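Local coordinates for fatty acid synthase 1, isoform A (Drosophila melanogaster, PDB 6FN6), which probably carries out the de novo synthesis of long-chain saturated fatty acids from acetyl-CoA and malonyl-CoA with NADPH, here represented by its modifying region, at residues I380-R385 and K389-S394; A419-F424 and V439-R444. All coordinates share one frame; numbering follows the deposited sequence.

How the contacts relate
Contact 1 and contact 2 follow each other along the chain, their centres about 10 Å apart, and share one mixed sheet with strands 374-380, 402-409, 426-433 and 438-445. Its strand order, with 438-445 antiparallel to 402-409 and 426-433, matches a class I methyltransferase fold, consistent with the pseudo-methyltransferase domain of animal fatty acid synthases. Contact 1 belongs to the beta-alpha-beta crossover from 374-380 to 402-409; contact 2 lays the next helix, 410-423, on strand 438-445. They merge into one hydrophobic layer: L391 CD2 lies 3.7 Å from F424 CD2, and L383 CD2 3.8 Å from L420 CD2. Both lie away from the predicted dehydratase catalytic residues and are structural packing.

Contact 1. Residues I380-R385 and K389-S394; sequences IDVLSR and KTLENS
V382 presses one methyl group onto the first turn of helix 389-395. Its CG1 lies 4.0 Å from L391 CA and 4.1 Å from L391 CB, so the methyl sits against the helix backbone as well as the root of the leucine side chain. The other neighbour of this methyl is T390, whose CG2 comes within 4.1 Å of V382 CG1. The valine reaches both because CG1 is anti to its backbone N (chi1 177°).

L383 adds a second apolar meeting. Although its side chain starts away from the helix, the far end swings back, bringing L383 CD2 to 4.1 Å from L391 CD2 as the two leucines cross obliquely. At the opposite margin, the aliphatic part of R385 passes T390, with R385 CD 4.3 Å from T390 OG1; this is a loose, exposed touch.

Within the helix, S394 bonds back to T390, one turn earlier. S394 OG donates to T390 O over 2.7 Å, tilted 30° from the carbonyl plane, while S394 N reaches the same oxygen from the opposite face at 3.3 Å. One buried carbonyl thus takes two bonds from a single residue. On the loop side, the carboxylate of E408 accepts from L383 N and S384 OG, fixing the turn from which V382 and L383 project. V365 in turn touches T390 and accepts from N393 ND2.

Across the interface itself the two segments meet almost wholly through carbon atoms, and share no hydrogen bond. Packing the loop after strand 374-380 on the helix of the crossover therefore depends on apolar burial, about 200 Å² over both sides, while the polar bonds that set its shape lie within the helix or run to strand 402-409 or to V365.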
ATOM      1  N   ILE A 380     -56.619  36.962  39.037  1.00 57.19           N
ATOM      2  CA  ILE A 380     -55.991  37.003  40.350  1.00 58.29           C
ATOM      3  C   ILE A 380     -56.573  38.166  41.139  1.00 59.54           C
ATOM      4  O   ILE A 380     -56.644  39.290  40.643  1.00 58.85           O
ATOM      5  CB  ILE A 380     -54.453  37.118  40.243  1.00 59.47           C
ATOM      6  CG1 ILE A 380     -53.896  35.977  39.381  1.00 57.38           C
ATOM      7  CG2 ILE A 380     -53.819  37.126  41.639  1.00 58.83           C
ATOM      8  CD1 ILE A 380     -52.386  35.952  39.260  1.00 56.57           C
ATOM      9  N   ASP A 381     -56.996  37.882  42.365  1.00 60.65           N
ATOM     10  CA  ASP A 381     -57.523  38.906  43.259  1.00 61.51           C
ATOM     11  C   ASP A 381     -58.777  39.560  42.681  1.00 61.83           C
ATOM     12  O   ASP A 381     -58.954  40.774  42.774  1.00 62.38           O
ATOM     13  CB  ASP A 381     -56.453  39.964  43.540  1.00 63.31           C
ATOM     14  CG  ASP A 381     -55.203  39.373  44.161  1.00 63.67           C
ATOM     15  OD1 ASP A 381     -55.313  38.324  44.833  1.00 63.37           O
ATOM     16  OD2 ASP A 381     -54.111  39.954  43.981  1.00 64.23           O
ATOM     17  N   VAL A 382     -59.649  38.746  42.098  1.00 63.11           N
ATOM     18  CA  VAL A 382     -60.888  39.241  41.512  1.00 64.19           C
ATOM     19  C   VAL A 382     -61.903  39.503  42.620  1.00 63.23           C
ATOM     20  O   VAL A 382     -62.672  40.462  42.555  1.00 66.59           O
ATOM     21  CB  VAL A 382     -61.440  38.250  40.470  1.00 60.28           C
ATOM     22  CG1 VAL A 382     -62.778  38.733  39.911  1.00 60.67           C
ATOM     23  CG2 VAL A 382     -60.435  38.048  39.349  1.00 59.53           C
ATOM     24  N   LEU A 383     -61.907  38.642  43.631  1.00 51.29           N
ATOM     25  CA  LEU A 383     -62.815  38.790  44.761  1.00 49.74           C
ATOM     26  C   LEU A 383     -62.251  39.778  45.781  1.00 56.04           C
ATOM     27  O   LEU A 383     -62.944  40.190  46.711  1.00 55.77           O
ATOM     28  CB  LEU A 383     -63.069  37.435  45.422  1.00 46.72           C
ATOM     29  CG  LEU A 383     -63.550  36.323  44.487  1.00 44.46           C
ATOM     30  CD1 LEU A 383     -63.680  35.011  45.243  1.00 43.01           C
ATOM     31  CD2 LEU A 383     -64.877  36.692  43.822  1.00 43.77           C
ATOM     32  N   SER A 384     -60.985  40.144  45.604  1.00 74.91           N
ATOM     33  CA  SER A 384     -60.320  41.106  46.479  1.00 77.29           C
ATOM     34  C   SER A 384     -60.688  42.538  46.106  1.00 82.25           C
ATOM     35  O   SER A 384     -60.797  43.405  46.972  1.00 81.06           O
ATOM     36  CB  SER A 384     -58.806  40.924  46.413  1.00 77.77           C
ATOM     37  OG  SER A 384     -58.437  39.612  46.799  1.00 75.32           O
ATOM     38  N   ARG A 385     -60.864  42.775  44.809  1.00 75.14           N
ATOM     39  CA  ARG A 385     -61.189  44.100  44.291  1.00 79.81           C
ATOM     40  C   ARG A 385     -62.347  44.737  45.063  1.00 82.63           C
ATOM     41  O   ARG A 385     -63.227  44.030  45.557  1.00 79.67           O
ATOM     42  CB  ARG A 385     -61.556  44.012  42.808  1.00 82.03           C
ATOM     43  CG  ARG A 385     -60.411  43.614  41.887  1.00 84.45           C
ATOM     44  CD  ARG A 385     -59.739  44.824  41.255  1.00 91.29           C
ATOM     45  NE  ARG A 385     -58.939  45.581  42.214  1.00 96.35           N
ATOM     46  CZ  ARG A 385     -58.315  46.720  41.935  1.00100.83           C
ATOM     47  NH1 ARG A 385     -58.398  47.249  40.719  1.00102.23           N
ATOM     48  NH2 ARG A 385     -57.606  47.336  42.872  1.00103.22           N
ATOM     49  N   LYS A 389     -67.518  44.809  39.618  1.00 91.22           N
ATOM     50  CA  LYS A 389     -67.662  44.947  38.174  1.00 83.18           C
ATOM     51  C   LYS A 389     -66.720  44.009  37.420  1.00 81.08           C
ATOM     52  O   LYS A 389     -67.082  43.468  36.375  1.00 81.19           O
ATOM     53  CB  LYS A 389     -67.424  46.402  37.766  1.00 86.15           C
ATOM     54  CG  LYS A 389     -68.627  47.297  38.041  1.00 89.47           C
ATOM     55  CD  LYS A 389     -68.284  48.775  37.960  1.00 93.45           C
ATOM     56  CE  LYS A 389     -69.516  49.630  38.217  1.00 96.41           C
ATOM     57  NZ  LYS A 389     -69.204  51.084  38.264  1.00 98.84           N
ATOM     58  N   THR A 390     -65.514  43.820  37.949  1.00 83.42           N
ATOM     59  CA  THR A 390     -64.556  42.899  37.346  1.00 78.97           C
ATOM     60  C   THR A 390     -65.148  41.491  37.314  1.00 73.66           C
ATOM     61  O   THR A 390     -65.107  40.809  36.291  1.00 72.66           O
ATOM     62  CB  THR A 390     -63.218  42.884  38.115  1.00 74.99           C
ATOM     63  OG1 THR A 390     -62.688  44.213  38.189  1.00 78.28           O
ATOM     64  CG2 THR A 390     -62.205  41.982  37.426  1.00 71.26           C
ATOM     65  N   LEU A 391     -65.700  41.067  38.446  1.00 71.05           N
ATOM     66  CA  LEU A 391     -66.341  39.762  38.551  1.00 66.19           C
ATOM     67  C   LEU A 391     -67.543  39.651  37.620  1.00 67.16           C
ATOM     68  O   LEU A 391     -67.691  38.664  36.901  1.00 65.82           O
ATOM     69  CB  LEU A 391     -66.779  39.504  39.995  1.00 63.14           C
ATOM     70  CG  LEU A 391     -67.588  38.231  40.254  1.00 60.34           C
ATOM     71  CD1 LEU A 391     -66.786  36.996  39.894  1.00 58.78           C
ATOM     72  CD2 LEU A 391     -68.043  38.174  41.706  1.00 59.96           C
ATOM     73  N   GLU A 392     -68.400  40.669  37.645  1.00 71.65           N
ATOM     74  CA  GLU A 392     -69.631  40.664  36.861  1.00 75.77           C
ATOM     75  C   GLU A 392     -69.375  40.375  35.385  1.00 73.18           C
ATOM     76  O   GLU A 392     -70.016  39.503  34.795  1.00 70.47           O
ATOM     77  CB  GLU A 392     -70.356  42.004  37.004  1.00 80.75           C
ATOM     78  CG  GLU A 392     -71.402  42.021  38.106  1.00 83.13           C
ATOM     79  CD  GLU A 392     -72.005  43.394  38.319  1.00 86.75           C
ATOM     80  OE1 GLU A 392     -71.901  44.239  37.405  1.00 88.85           O
ATOM     81  OE2 GLU A 392     -72.592  43.627  39.395  1.00 88.50           O
ATOM     82  N   ASN A 393     -68.432  41.100  34.794  1.00 71.39           N
ATOM     83  CA  ASN A 393     -68.167  40.978  33.366  1.00 74.09           C
ATOM     84  C   ASN A 393     -67.424  39.686  33.058  1.00 67.66           C
ATOM     85  O   ASN A 393     -67.440  39.210  31.926  1.00 65.69           O
ATOM     86  CB  ASN A 393     -67.374  42.185  32.866  1.00 82.53           C
ATOM     87  CG  ASN A 393     -68.188  43.464  32.896  1.00 90.70           C
ATOM     88  OD1 ASN A 393     -69.337  43.489  32.458  1.00 91.57           O
ATOM     89  ND2 ASN A 393     -67.596  44.530  33.418  1.00 94.68           N
ATOM     90  N   SER A 394     -66.784  39.115  34.071  1.00 65.78           N
ATOM     91  CA  SER A 394     -66.149  37.814  33.923  1.00 62.54           C
ATOM     92  C   SER A 394     -67.230  36.741  33.822  1.00 62.62           C
ATOM     93  O   SER A 394     -67.095  35.776  33.072  1.00 61.13           O
ATOM     94  CB  SER A 394     -65.214  37.524  35.100  1.00 58.00           C
ATOM     95  OG  SER A 394     -64.205  38.511  35.211  1.00 55.76           O
TER

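Contact 2. Residues A419-F424 and V439-R444; sequences ALLTKF and VLVLAR
V441 is the first residue of strand segment 439-444 to meet L421 of the helix. It points toward the helix, and its CG1, anti to the backbone N (chi1 -176°), comes to 4.2 Å from L421 CD1. The two side chains run antiparallel and touch through one methyl of each.

At L442 the alternation of the strand turns the side chain away from the helix, to the other face of the sheet, where it packs on F403 and I405. A443 comes back to the helix side and lies nearest L421 by backbone, the two CA atoms being 7.9 Å apart. Its methyl meets the other branch of the leucine: A443 CB stands 4.2 Å from L421 CD2. The two branches of L421 are thereby shared between two residues of the same strand face, CD1 on V441 and CD2 on A443. Having CG anti to its own carbonyl carbon (chi1 -72°) sends the fork across to the strand. R444 donates from NE to N401 O.

The interface is small, about 86 Å² over both sides, purely apolar and buried, and rests on one helix side chain. Strand 438-445 runs between two antiparallel partners: V439 and V441 bond through their backbones to E408 and L406 of strand 402-409, while L440 and L442 bond to residues of strand 426-433. On this face V441 also touches A428, and A443 touches F426. Helix 410-423 lies over these strands with helix 389-395 beside it, where I395 packs against F424.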
ATOM      1  N   ALA A 419     -68.670  34.661  50.198  1.00 55.60           N
ATOM      2  CA  ALA A 419     -69.949  35.357  50.206  1.00 54.99           C
ATOM      3  C   ALA A 419     -70.187  36.031  48.863  1.00 55.39           C
ATOM      4  O   ALA A 419     -71.305  36.030  48.344  1.00 53.40           O
ATOM      5  CB  ALA A 419     -69.991  36.382  51.330  1.00 55.29           C
ATOM      6  N   LEU A 420     -69.126  36.597  48.298  1.00 61.48           N
ATOM      7  CA  LEU A 420     -69.222  37.301  47.028  1.00 63.58           C
ATOM      8  C   LEU A 420     -69.598  36.332  45.908  1.00 59.32           C
ATOM      9  O   LEU A 420     -70.405  36.665  45.040  1.00 59.70           O
ATOM     10  CB  LEU A 420     -67.905  38.014  46.715  1.00 67.33           C
ATOM     11  CG  LEU A 420     -67.903  39.043  45.580  1.00 70.44           C
ATOM     12  CD1 LEU A 420     -68.940  40.133  45.811  1.00 70.13           C
ATOM     13  CD2 LEU A 420     -66.519  39.658  45.435  1.00 71.71           C
ATOM     14  N   LEU A 421     -69.013  35.135  45.928  1.00 49.75           N
ATOM     15  CA  LEU A 421     -69.357  34.100  44.954  1.00 45.72           C
ATOM     16  C   LEU A 421     -70.800  33.651  45.181  1.00 47.98           C
ATOM     17  O   LEU A 421     -71.562  33.466  44.233  1.00 49.88           O
ATOM     18  CB  LEU A 421     -68.406  32.902  45.056  1.00 42.52           C
ATOM     19  CG  LEU A 421     -66.969  33.093  44.557  1.00 41.79           C
ATOM     20  CD1 LEU A 421     -66.122  31.865  44.871  1.00 40.25           C
ATOM     21  CD2 LEU A 421     -66.933  33.395  43.065  1.00 41.38           C
ATOM     22  N   THR A 422     -71.165  33.473  46.447  1.00 48.05           N
ATOM     23  CA  THR A 422     -72.524  33.088  46.803  1.00 50.76           C
ATOM     24  C   THR A 422     -73.485  34.191  46.368  1.00 48.29           C
ATOM     25  O   THR A 422     -74.562  33.919  45.835  1.00 46.45           O
ATOM     26  CB  THR A 422     -72.671  32.833  48.319  1.00 57.13           C
ATOM     27  OG1 THR A 422     -71.747  31.820  48.729  1.00 59.06           O
ATOM     28  CG2 THR A 422     -74.086  32.381  48.659  1.00 58.24           C
ATOM     29  N   LYS A 423     -73.086  35.436  46.601  1.00 59.53           N
ATOM     30  CA  LYS A 423     -73.910  36.585  46.252  1.00 64.79           C
ATOM     31  C   LYS A 423     -74.257  36.605  44.771  1.00 63.68           C
ATOM     32  O   LYS A 423     -75.363  36.992  44.394  1.00 65.06           O
ATOM     33  CB  LYS A 423     -73.181  37.880  46.626  1.00 68.33           C
ATOM     34  CG  LYS A 423     -73.865  39.158  46.153  1.00 71.11           C
ATOM     35  CD  LYS A 423     -73.035  40.378  46.503  1.00 73.31           C
ATOM     36  CE  LYS A 423     -73.645  41.653  45.943  1.00 75.77           C
ATOM     37  NZ  LYS A 423     -72.734  42.816  46.127  1.00 77.09           N
ATOM     38  N   PHE A 424     -73.314  36.189  43.933  1.00 57.03           N
ATOM     39  CA  PHE A 424     -73.524  36.202  42.489  1.00 55.46           C
ATOM     40  C   PHE A 424     -73.962  34.842  41.953  1.00 52.92           C
ATOM     41  O   PHE A 424     -73.936  34.605  40.746  1.00 52.21           O
ATOM     42  CB  PHE A 424     -72.260  36.684  41.780  1.00 55.06           C
ATOM     43  CG  PHE A 424     -72.086  38.177  41.819  1.00 56.64           C
ATOM     44  CD1 PHE A 424     -72.555  38.967  40.782  1.00 57.11           C
ATOM     45  CD2 PHE A 424     -71.479  38.792  42.901  1.00 56.91           C
ATOM     46  CE1 PHE A 424     -72.409  40.342  40.815  1.00 57.95           C
ATOM     47  CE2 PHE A 424     -71.329  40.167  42.939  1.00 58.67           C
ATOM     48  CZ  PHE A 424     -71.796  40.942  41.893  1.00 59.25           C
ATOM     49  N   VAL A 439     -54.937  30.729  47.686  1.00 48.86           N
ATOM     50  CA  VAL A 439     -55.763  29.589  47.306  1.00 45.93           C
ATOM     51  C   VAL A 439     -56.219  29.709  45.854  1.00 43.87           C
ATOM     52  O   VAL A 439     -56.490  30.808  45.371  1.00 42.37           O
ATOM     53  CB  VAL A 439     -56.981  29.456  48.256  1.00 40.78           C
ATOM     54  CG1 VAL A 439     -57.847  30.711  48.200  1.00 41.95           C
ATOM     55  CG2 VAL A 439     -57.799  28.215  47.916  1.00 38.74           C
ATOM     56  N   LEU A 440     -56.298  28.578  45.160  1.00 44.77           N
ATOM     57  CA  LEU A 440     -56.858  28.556  43.813  1.00 41.76           C
ATOM     58  C   LEU A 440     -58.299  28.052  43.878  1.00 41.67           C
ATOM     59  O   LEU A 440     -58.561  26.947  44.358  1.00 42.86           O
ATOM     60  CB  LEU A 440     -56.018  27.677  42.883  1.00 38.82           C
ATOM     61  CG  LEU A 440     -56.343  27.764  41.387  1.00 37.96           C
ATOM     62  CD1 LEU A 440     -56.016  29.149  40.831  1.00 40.30           C
ATOM     63  CD2 LEU A 440     -55.603  26.687  40.601  1.00 36.04           C
ATOM     64  N   VAL A 441     -59.231  28.873  43.404  1.00 37.50           N
ATOM     65  CA  VAL A 441     -60.648  28.554  43.493  1.00 37.31           C
ATOM     66  C   VAL A 441     -61.239  28.338  42.106  1.00 36.98           C
ATOM     67  O   VAL A 441     -61.126  29.195  41.229  1.00 37.43           O
ATOM     68  CB  VAL A 441     -61.416  29.666  44.240  1.00 38.17           C
ATOM     69  CG1 VAL A 441     -62.877  29.285  44.416  1.00 38.07           C
ATOM     70  CG2 VAL A 441     -60.773  29.949  45.591  1.00 38.67           C
ATOM     71  N   LEU A 442     -61.878  27.190  41.920  1.00 36.35           N
ATOM     72  CA  LEU A 442     -62.618  26.916  40.696  1.00 36.19           C
ATOM     73  C   LEU A 442     -64.114  27.078  40.972  1.00 36.60           C
ATOM     74  O   LEU A 442     -64.685  26.347  41.784  1.00 36.42           O
ATOM     75  CB  LEU A 442     -62.305  25.508  40.181  1.00 35.35           C
ATOM     76  CG  LEU A 442     -62.880  25.146  38.808  1.00 35.25           C
ATOM     77  CD1 LEU A 442     -62.264  25.994  37.707  1.00 35.59           C
ATOM     78  CD2 LEU A 442     -62.677  23.671  38.515  1.00 34.50           C
ATOM     79  N   ALA A 443     -64.743  28.032  40.291  1.00 38.49           N
ATOM     80  CA  ALA A 443     -66.139  28.365  40.555  1.00 37.85           C
ATOM     81  C   ALA A 443     -67.019  28.087  39.343  1.00 38.06           C
ATOM     82  O   ALA A 443     -66.547  28.075  38.207  1.00 37.99           O
ATOM     83  CB  ALA A 443     -66.262  29.821  40.969  1.00 38.76           C
ATOM     84  N   ARG A 444     -68.306  27.880  39.607  1.00 43.56           N
ATOM     85  CA  ARG A 444     -69.276  27.514  38.582  1.00 45.98           C
ATOM     86  C   ARG A 444     -70.686  27.806  39.095  1.00 49.20           C
ATOM     87  O   ARG A 444     -70.921  27.775  40.303  1.00 47.74           O
ATOM     88  CB  ARG A 444     -69.139  26.031  38.229  1.00 42.28           C
ATOM     89  CG  ARG A 444     -69.851  25.592  36.962  1.00 41.68           C
ATOM     90  CD  ARG A 444     -69.914  24.069  36.886  1.00 41.12           C
ATOM     91  NE  ARG A 444     -69.935  23.562  35.514  1.00 42.08           N
ATOM     92  CZ  ARG A 444     -69.992  22.271  35.196  1.00 40.07           C
ATOM     93  NH1 ARG A 444     -70.056  21.351  36.151  1.00 38.73           N
ATOM     94  NH2 ARG A 444     -70.001  21.897  33.924  1.00 37.78           N
TER